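Local coordinates for hypothetical protein (Staphylococcus aureus subsp. aureus, PDB 2IL5) that is of unknown function but belongs to the Hsp90 ATPase activator homologue 1-like family of the Bet v 1-like clan, at residues Ser100-Glu112 and Thr118-Lys130. Residues are numbered along the deposited sequence; the frame is centred on the assembly and turned at random.
Sequences SETQDVIEVEFFE and TQMLFYYRSLVEK
With CG of Tyr-124 trans to the backbone N (chi1 166°) and OG of Ser-126 set likewise (chi1 -177°), both hydroxyls arrive at the carboxylate of Asp-104, whose CG stays beside its own backbone N. Ser-126 OG donates to Asp-104 OD1 over 2.9 Å, meeting it from above the carboxylate plane. Tyr-124 OH lies 3.0 Å from Asp-104 OD2, and the ring is turned 77° from the carboxylate. Tyr-146 of the helix 136-166 hydrogen-bonds to both hydroxyls, and a sodium ion lies about 7 Å from the Asp-104 side chain.

This cluster sits at the open end, away from the turn, of an antiparallel hairpin between strands 104-112 and 118-128, a worked case of antiparallel pairing with two different faces. Four hydrogen-bonded pairs, Val-105 with Arg-125 through Phe-111 with Gln-119, are each joined by two backbone bonds. On the helix-facing side Ile-106 brings CG2 to within 3.7 Å of CE1 of Phe-122, and its CG1 meets the edge of the Tyr-124 ring. From the long helix, Phe-154 meets Phe-122 and, edge-to-face, Tyr-124; Phe-158 meets Phe-122 edge-to-face. Further along, CG of selenomethionine Met-120 touches both CG2 of Val-108 (3.6 Å) and CE2 of Phe-110 (3.7 Å), its selenium making an oblique Met-aromatic contact with the Phe-110 ring.

The other face is more polar, though Phe-111 CE1 touches Leu-121 CD1 there. CB of Val-105 lies over one face of the Arg-125 guanidinium, offset toward the rim, and its CG2 touches Arg-125 NH2 at 3.6 Å. Arg-125 NH1 donates in plane to Tyr-123 OH (3.0 Å), itself bonded to Glu-15. Alongside Tyr-123 runs Glu-107, salt-bridged to Lys-91. The chemistry thus divides the hairpin: a mostly apolar side for the helix, a more polar one opposite, and at one end a carboxylate whose bond from Ser-126 would probably favour its ionised form.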
ATOM      1  N   SER A 100      18.410  -4.211   9.790  1.00 86.30           N
ATOM      2  CA  SER A 100      17.471  -5.307  10.048  1.00 86.19           C
ATOM      3  C   SER A 100      16.610  -5.666   8.835  1.00 85.82           C
ATOM      4  O   SER A 100      16.578  -6.835   8.410  1.00 86.04           O
ATOM      5  CB  SER A 100      16.558  -4.986  11.246  1.00 86.47           C
ATOM      6  OG  SER A 100      17.274  -4.958  12.478  1.00 87.01           O
ATOM      7  N   GLU A 101      15.925  -4.663   8.274  1.00 85.00           N
ATOM      8  CA  GLU A 101      14.772  -4.917   7.383  1.00 83.96           C
ATOM      9  C   GLU A 101      14.496  -3.862   6.293  1.00 82.43           C
ATOM     10  O   GLU A 101      14.232  -2.685   6.581  1.00 82.57           O
ATOM     11  CB  GLU A 101      13.511  -5.147   8.228  1.00 84.55           C
ATOM     12  CG  GLU A 101      13.386  -4.191   9.419  1.00 85.35           C
ATOM     13  CD  GLU A 101      12.062  -4.317  10.125  1.00 87.64           C
ATOM     14  OE1 GLU A 101      11.066  -4.701   9.456  1.00 87.49           O
ATOM     15  OE2 GLU A 101      12.018  -4.024  11.346  1.00 87.97           O
ATOM     16  N   THR A 102      14.518  -4.328   5.046  1.00 80.32           N
ATOM     17  CA  THR A 102      14.424  -3.488   3.824  1.00 77.41           C
ATOM     18  C   THR A 102      13.125  -2.656   3.688  1.00 74.41           C
ATOM     19  O   THR A 102      12.130  -2.914   4.400  1.00 74.70           O
ATOM     20  CB  THR A 102      14.615  -4.371   2.550  1.00 77.89           C
ATOM     21  OG1 THR A 102      14.268  -3.628   1.376  1.00 77.82           O
ATOM     22  CG2 THR A 102      13.749  -5.625   2.632  1.00 76.51           C
ATOM     23  N   GLN A 103      13.156  -1.653   2.792  1.00 69.65           N
ATOM     24  CA  GLN A 103      11.935  -0.929   2.414  1.00 64.78           C
ATOM     25  C   GLN A 103      11.293  -1.572   1.197  1.00 60.36           C
ATOM     26  O   GLN A 103      11.926  -1.753   0.138  1.00 59.79           O
ATOM     27  CB  GLN A 103      12.183   0.537   2.042  1.00 65.12           C
ATOM     28  CG  GLN A 103      13.083   1.328   2.905  1.00 68.09           C
ATOM     29  CD  GLN A 103      14.002   2.178   2.055  1.00 71.53           C
ATOM     30  OE1 GLN A 103      15.026   1.697   1.561  1.00 72.55           O
ATOM     31  NE2 GLN A 103      13.634   3.443   1.859  1.00 72.21           N
ATOM     32  N   ASP A 104      10.022  -1.888   1.347  1.00 54.88           N
ATOM     33  CA  ASP A 104       9.181  -2.112   0.216  1.00 50.54           C
ATOM     34  C   ASP A 104       8.863  -0.765  -0.476  1.00 47.88           C
ATOM     35  O   ASP A 104       8.847   0.303   0.129  1.00 43.70           O
ATOM     36  CB  ASP A 104       7.902  -2.807   0.614  1.00 49.99           C
ATOM     37  CG  ASP A 104       8.140  -4.070   1.465  1.00 53.19           C
ATOM     38  OD1 ASP A 104       9.237  -4.698   1.383  1.00 49.88           O
ATOM     39  OD2 ASP A 104       7.172  -4.444   2.183  1.00 55.11           O
ATOM     40  N   VAL A 105       8.586  -0.883  -1.761  1.00 45.35           N
ATOM     41  CA  VAL A 105       8.326   0.254  -2.620  1.00 44.16           C
ATOM     42  C   VAL A 105       6.901   0.152  -3.107  1.00 41.76           C
ATOM     43  O   VAL A 105       6.494  -0.873  -3.578  1.00 41.12           O
ATOM     44  CB  VAL A 105       9.350   0.292  -3.823  1.00 43.37           C
ATOM     45  CG1 VAL A 105       8.835   1.158  -4.979  1.00 41.78           C
ATOM     46  CG2 VAL A 105      10.752   0.742  -3.320  1.00 43.16           C
ATOM     47  N   ILE A 106       6.159   1.237  -2.968  1.00 41.29           N
ATOM     48  CA  ILE A 106       4.879   1.436  -3.666  1.00 40.94           C
ATOM     49  C   ILE A 106       4.990   2.575  -4.700  1.00 41.22           C
ATOM     50  O   ILE A 106       5.461   3.651  -4.386  1.00 40.84           O
ATOM     51  CB  ILE A 106       3.750   1.778  -2.643  1.00 41.83           C
ATOM     52  CG1 ILE A 106       3.352   0.499  -1.871  1.00 40.18           C
ATOM     53  CG2 ILE A 106       2.524   2.428  -3.346  1.00 39.29           C
ATOM     54  CD1 ILE A 106       2.333   0.740  -0.703  1.00 40.60           C
ATOM     55  N   GLU A 107       4.586   2.323  -5.939  1.00 41.63           N
ATOM     56  CA  GLU A 107       4.451   3.403  -6.941  1.00 41.99           C
ATOM     57  C   GLU A 107       3.061   3.278  -7.530  1.00 42.62           C
ATOM     58  O   GLU A 107       2.709   2.233  -8.044  1.00 43.49           O
ATOM     59  CB  GLU A 107       5.519   3.330  -8.004  1.00 41.03           C
ATOM     60  CG  GLU A 107       6.918   3.480  -7.417  1.00 42.47           C
ATOM     61  CD  GLU A 107       8.050   3.255  -8.373  1.00 44.62           C
ATOM     62  OE1 GLU A 107       7.830   2.774  -9.503  1.00 46.43           O
ATOM     63  OE2 GLU A 107       9.210   3.602  -7.996  1.00 48.38           O
ATOM     64  N   VAL A 108       2.251   4.322  -7.374  1.00 42.32           N
ATOM     65  CA  VAL A 108       0.876   4.268  -7.797  1.00 41.39           C
ATOM     66  C   VAL A 108       0.541   5.517  -8.644  1.00 42.31           C
ATOM     67  O   VAL A 108       0.719   6.654  -8.213  1.00 41.76           O
ATOM     68  CB  VAL A 108      -0.127   4.018  -6.594  1.00 41.53           C
ATOM     69  CG1 VAL A 108      -0.068   5.141  -5.586  1.00 38.81           C
ATOM     70  CG2 VAL A 108      -1.586   3.815  -7.122  1.00 37.14           C
ATOM     71  N   GLU A 109       0.074   5.271  -9.871  1.00 42.90           N
ATOM     72  CA  GLU A 109      -0.295   6.331 -10.772  1.00 42.72           C
ATOM     73  C   GLU A 109      -1.812   6.381 -11.027  1.00 43.17           C
ATOM     74  O   GLU A 109      -2.459   5.348 -11.163  1.00 41.76           O
ATOM     75  CB  GLU A 109       0.498   6.208 -12.076  1.00 42.23           C
ATOM     76  CG  GLU A 109       0.856   7.574 -12.648  1.00 44.08           C
ATOM     77  CD  GLU A 109       1.729   7.535 -13.884  1.00 45.95           C
ATOM     78  OE1 GLU A 109       2.233   6.452 -14.277  1.00 43.15           O
ATOM     79  OE2 GLU A 109       1.936   8.635 -14.447  1.00 46.08           O
ATOM     80  N   PHE A 110      -2.344   7.612 -11.095  1.00 44.66           N
ATOM     81  CA  PHE A 110      -3.769   7.897 -11.307  1.00 45.99           C
ATOM     82  C   PHE A 110      -3.989   8.590 -12.668  1.00 47.18           C
ATOM     83  O   PHE A 110      -3.419   9.650 -12.920  1.00 48.59           O
ATOM     84  CB  PHE A 110      -4.299   8.774 -10.154  1.00 45.71           C
ATOM     85  CG  PHE A 110      -3.898   8.282  -8.798  1.00 45.65           C
ATOM     86  CD1 PHE A 110      -2.786   8.818  -8.146  1.00 46.93           C
ATOM     87  CD2 PHE A 110      -4.586   7.236  -8.190  1.00 44.47           C
ATOM     88  CE1 PHE A 110      -2.362   8.323  -6.897  1.00 45.15           C
ATOM     89  CE2 PHE A 110      -4.181   6.747  -6.947  1.00 44.11           C
ATOM     90  CZ  PHE A 110      -3.073   7.294  -6.297  1.00 42.92           C
ATOM     91  N   PHE A 111      -4.767   7.981 -13.556  1.00 47.92           N
ATOM     92  CA  PHE A 111      -5.104   8.583 -14.848  1.00 49.12           C
ATOM     93  C   PHE A 111      -6.589   8.853 -14.942  1.00 50.69           C
ATOM     94  O   PHE A 111      -7.400   8.023 -14.529  1.00 50.56           O
ATOM     95  CB  PHE A 111      -4.714   7.668 -16.013  1.00 48.40           C
ATOM     96  CG  PHE A 111      -3.238   7.438 -16.141  1.00 47.36           C
ATOM     97  CD1 PHE A 111      -2.605   6.436 -15.387  1.00 41.63           C
ATOM     98  CD2 PHE A 111      -2.474   8.207 -17.030  1.00 44.78           C
ATOM     99  CE1 PHE A 111      -1.232   6.221 -15.501  1.00 41.93           C
ATOM    100  CE2 PHE A 111      -1.085   7.979 -17.164  1.00 44.63           C
ATOM    101  CZ  PHE A 111      -0.474   6.975 -16.403  1.00 42.18           C
ATOM    102  N   GLU A 112      -6.951  10.010 -15.489  1.00 52.94           N
ATOM    103  CA  GLU A 112      -8.362  10.317 -15.774  1.00 54.83           C
ATOM    104  C   GLU A 112      -8.808   9.534 -17.003  1.00 55.74           C
ATOM    105  O   GLU A 112      -8.106   9.511 -18.018  1.00 56.07           O
ATOM    106  CB  GLU A 112      -8.538  11.803 -16.033  1.00 54.95           C
ATOM    107  CG  GLU A 112      -9.841  12.397 -15.508  1.00 58.17           C
ATOM    108  CD  GLU A 112      -9.739  13.905 -15.298  1.00 61.76           C
ATOM    109  OE1 GLU A 112      -8.599  14.431 -15.438  1.00 61.06           O
ATOM    110  OE2 GLU A 112     -10.792  14.548 -15.002  1.00 61.52           O
ATOM    111  N   THR A 118     -11.195   7.503 -12.761  1.00 52.04           N
ATOM    112  CA  THR A 118      -9.763   7.184 -12.750  1.00 48.85           C
ATOM    113  C   THR A 118      -9.399   5.748 -13.054  1.00 47.35           C
ATOM    114  O   THR A 118     -10.092   4.810 -12.650  1.00 46.44           O
ATOM    115  CB  THR A 118      -9.029   7.756 -11.482  1.00 49.36           C
ATOM    116  OG1 THR A 118      -7.933   6.897 -11.027  1.00 51.26           O
ATOM    117  CG2 THR A 118      -9.966   7.994 -10.403  1.00 46.33           C
ATOM    118  N   GLN A 119      -8.323   5.616 -13.831  1.00 46.00           N
ATOM    119  CA  GLN A 119      -7.514   4.405 -13.879  1.00 45.38           C
ATOM    120  C   GLN A 119      -6.380   4.468 -12.859  1.00 45.39           C
ATOM    121  O   GLN A 119      -5.545   5.374 -12.879  1.00 44.91           O
ATOM    122  CB  GLN A 119      -6.912   4.225 -15.262  1.00 45.50           C
ATOM    123  CG  GLN A 119      -6.134   2.953 -15.434  1.00 42.76           C
ATOM    124  CD  GLN A 119      -5.466   2.875 -16.781  1.00 43.31           C
ATOM    125  OE1 GLN A 119      -5.115   3.895 -17.369  1.00 43.84           O
ATOM    126  NE2 GLN A 119      -5.271   1.659 -17.280  1.00 43.51           N
HETATM  127  N   MSE A 120      -6.335   3.484 -11.970  1.00 45.38           N
HETATM  128  CA  MSE A 120      -5.309   3.451 -10.964  1.00 44.40           C
HETATM  129  C   MSE A 120      -4.396   2.290 -11.247  1.00 44.53           C
HETATM  130  O   MSE A 120      -4.831   1.139 -11.266  1.00 44.31           O
HETATM  131  CB  MSE A 120      -5.909   3.349  -9.573  1.00 44.41           C
HETATM  132  CG  MSE A 120      -4.871   3.407  -8.452  1.00 45.41           C
HETATM  133 SE   MSE A 120      -5.626   3.024  -6.684  0.70 47.68          SE
HETATM  134  CE  MSE A 120      -5.655   1.100  -6.684  1.00 42.78           C
ATOM    135  N   LEU A 121      -3.120   2.632 -11.469  1.00 44.28           N
ATOM    136  CA  LEU A 121      -2.058   1.684 -11.734  1.00 43.73           C
ATOM    137  C   LEU A 121      -1.061   1.615 -10.544  1.00 43.72           C
ATOM    138  O   LEU A 121      -0.313   2.566 -10.229  1.00 42.67           O
ATOM    139  CB  LEU A 121      -1.375   1.989 -13.063  1.00 43.71           C
ATOM    140  CG  LEU A 121      -2.312   2.074 -14.285  1.00 45.29           C
ATOM    141  CD1 LEU A 121      -1.626   2.738 -15.479  1.00 45.33           C
ATOM    142  CD2 LEU A 121      -2.836   0.678 -14.649  1.00 47.24           C
ATOM    143  N   PHE A 122      -1.103   0.463  -9.888  1.00 43.01           N
ATOM    144  CA  PHE A 122      -0.365   0.238  -8.661  1.00 43.61           C
ATOM    145  C   PHE A 122       0.784  -0.726  -8.908  1.00 42.83           C
ATOM    146  O   PHE A 122       0.574  -1.815  -9.446  1.00 42.91           O
ATOM    147  CB  PHE A 122      -1.343  -0.279  -7.554  1.00 42.06           C
ATOM    148  CG  PHE A 122      -0.647  -0.825  -6.297  1.00 42.97           C
ATOM    149  CD1 PHE A 122      -0.279   0.032  -5.256  1.00 39.63           C
ATOM    150  CD2 PHE A 122      -0.405  -2.220  -6.149  1.00 40.85           C
ATOM    151  CE1 PHE A 122       0.302  -0.483  -4.102  1.00 40.40           C
ATOM    152  CE2 PHE A 122       0.195  -2.753  -5.009  1.00 37.57           C
ATOM    153  CZ  PHE A 122       0.533  -1.898  -3.973  1.00 37.77           C
ATOM    154  N   TYR A 123       1.983  -0.334  -8.489  1.00 42.91           N
ATOM    155  CA  TYR A 123       3.157  -1.207  -8.543  1.00 42.54           C
ATOM    156  C   TYR A 123       3.752  -1.358  -7.147  1.00 42.34           C
ATOM    157  O   TYR A 123       3.873  -0.380  -6.454  1.00 42.98           O
ATOM    158  CB  TYR A 123       4.212  -0.589  -9.473  1.00 41.84           C
ATOM    159  CG  TYR A 123       5.576  -1.239  -9.357  1.00 42.53           C
ATOM    160  CD1 TYR A 123       5.865  -2.417 -10.025  1.00 44.19           C
ATOM    161  CD2 TYR A 123       6.587  -0.665  -8.571  1.00 43.61           C
ATOM    162  CE1 TYR A 123       7.160  -3.021  -9.949  1.00 43.58           C
ATOM    163  CE2 TYR A 123       7.856  -1.237  -8.496  1.00 41.25           C
ATOM    164  CZ  TYR A 123       8.136  -2.433  -9.198  1.00 41.17           C
ATOM    165  OH  TYR A 123       9.375  -3.042  -9.094  1.00 39.73           O
ATOM    166  N   TYR A 124       4.139  -2.565  -6.757  1.00 42.17           N
ATOM    167  CA  TYR A 124       4.758  -2.809  -5.478  1.00 42.77           C
ATOM    168  C   TYR A 124       5.937  -3.750  -5.639  1.00 43.64           C
ATOM    169  O   TYR A 124       5.836  -4.756  -6.358  1.00 43.37           O
ATOM    170  CB  TYR A 124       3.729  -3.420  -4.550  1.00 42.39           C
ATOM    171  CG  TYR A 124       4.197  -4.062  -3.243  1.00 43.43           C
ATOM    172  CD1 TYR A 124       4.398  -3.300  -2.084  1.00 43.75           C
ATOM    173  CD2 TYR A 124       4.366  -5.461  -3.155  1.00 45.01           C
ATOM    174  CE1 TYR A 124       4.751  -3.902  -0.856  1.00 41.24           C
ATOM    175  CE2 TYR A 124       4.758  -6.081  -1.953  1.00 42.38           C
ATOM    176  CZ  TYR A 124       4.928  -5.310  -0.810  1.00 46.34           C
ATOM    177  OH  TYR A 124       5.312  -5.954   0.359  1.00 46.12           O
ATOM    178  N   ARG A 125       7.033  -3.424  -4.950  1.00 43.61           N
ATOM    179  CA  ARG A 125       8.245  -4.249  -4.948  1.00 44.23           C
ATOM    180  C   ARG A 125       8.662  -4.593  -3.512  1.00 44.66           C
ATOM    181  O   ARG A 125       8.741  -3.712  -2.657  1.00 44.46           O
ATOM    182  CB  ARG A 125       9.368  -3.548  -5.665  1.00 42.67           C
ATOM    183  CG  ARG A 125      10.475  -4.506  -5.989  1.00 46.18           C
ATOM    184  CD  ARG A 125      11.637  -3.900  -6.716  1.00 43.03           C
ATOM    185  NE  ARG A 125      12.215  -2.692  -6.151  1.00 45.17           N
ATOM    186  CZ  ARG A 125      12.045  -1.457  -6.655  1.00 49.39           C
ATOM    187  NH1 ARG A 125      11.226  -1.216  -7.681  1.00 51.25           N
ATOM    188  NH2 ARG A 125      12.659  -0.439  -6.104  1.00 50.10           N
ATOM    189  N   SER A 126       8.898  -5.872  -3.250  1.00 44.99           N
ATOM    190  CA  SER A 126       9.324  -6.307  -1.925  1.00 47.57           C
ATOM    191  C   SER A 126      10.385  -7.386  -1.997  1.00 48.00           C
ATOM    192  O   SER A 126      10.253  -8.311  -2.772  1.00 48.59           O
ATOM    193  CB  SER A 126       8.142  -6.878  -1.136  1.00 47.90           C
ATOM    194  OG  SER A 126       8.579  -7.221   0.171  1.00 49.88           O
ATOM    195  N   LEU A 127      11.417  -7.270  -1.180  1.00 49.31           N
ATOM    196  CA  LEU A 127      12.525  -8.235  -1.165  1.00 51.49           C
ATOM    197  C   LEU A 127      12.154  -9.434  -0.364  1.00 51.70           C
ATOM    198  O   LEU A 127      11.752  -9.275   0.783  1.00 53.65           O
ATOM    199  CB  LEU A 127      13.760  -7.628  -0.497  1.00 51.75           C
ATOM    200  CG  LEU A 127      14.835  -7.165  -1.431  1.00 53.14           C
ATOM    201  CD1 LEU A 127      15.919  -6.585  -0.581  1.00 58.57           C
ATOM    202  CD2 LEU A 127      15.385  -8.348  -2.248  1.00 56.70           C
ATOM    203  N   VAL A 128      12.242 -10.624  -0.943  1.00 52.12           N
ATOM    204  CA  VAL A 128      11.970 -11.838  -0.144  1.00 52.88           C
ATOM    205  C   VAL A 128      13.259 -12.577   0.339  1.00 52.81           C
ATOM    206  O   VAL A 128      14.214 -12.805  -0.375  1.00 52.01           O
ATOM    207  CB  VAL A 128      10.696 -12.678  -0.614  1.00 53.26           C
ATOM    208  CG1 VAL A 128      10.207 -12.255  -1.979  1.00 54.29           C
ATOM    209  CG2 VAL A 128      10.829 -14.242  -0.430  1.00 52.35           C
ATOM    210  N   GLU A 129      13.296 -12.836   1.623  1.00 53.60           N
ATOM    211  CA  GLU A 129      14.496 -13.393   2.207  1.00 54.17           C
ATOM    212  C   GLU A 129      14.615 -14.871   1.839  1.00 52.34           C
ATOM    213  O   GLU A 129      13.637 -15.649   1.921  1.00 51.67           O
ATOM    214  CB  GLU A 129      14.512 -13.190   3.709  1.00 54.18           C
ATOM    215  CG  GLU A 129      15.873 -12.830   4.246  1.00 60.48           C
ATOM    216  CD  GLU A 129      16.127 -11.321   4.284  1.00 68.87           C
ATOM    217  OE1 GLU A 129      15.742 -10.619   3.301  1.00 72.32           O
ATOM    218  OE2 GLU A 129      16.724 -10.842   5.292  1.00 70.14           O
ATOM    219  N   LYS A 130      15.816 -15.231   1.413  1.00 50.66           N
ATOM    220  CA  LYS A 130      16.094 -16.611   1.108  1.00 50.61           C
ATOM    221  C   LYS A 130      16.503 -17.305   2.397  1.00 49.04           C
ATOM    222  O   LYS A 130      17.248 -16.762   3.202  1.00 49.60           O
ATOM    223  CB  LYS A 130      17.149 -16.729   0.012  1.00 51.27           C
ATOM    224  CG  LYS A 130      17.147 -18.117  -0.659  1.00 52.67           C
ATOM    225  CD  LYS A 130      18.221 -18.176  -1.705  1.00 52.87           C
ATOM    226  CE  LYS A 130      17.999 -19.344  -2.553  1.00 53.99           C
ATOM    227  NZ  LYS A 130      19.204 -19.447  -3.386  1.00 59.04           N
TER
HETATM  228  O   HOH W   1      12.210  -3.618  -2.635  1.00 50.31           O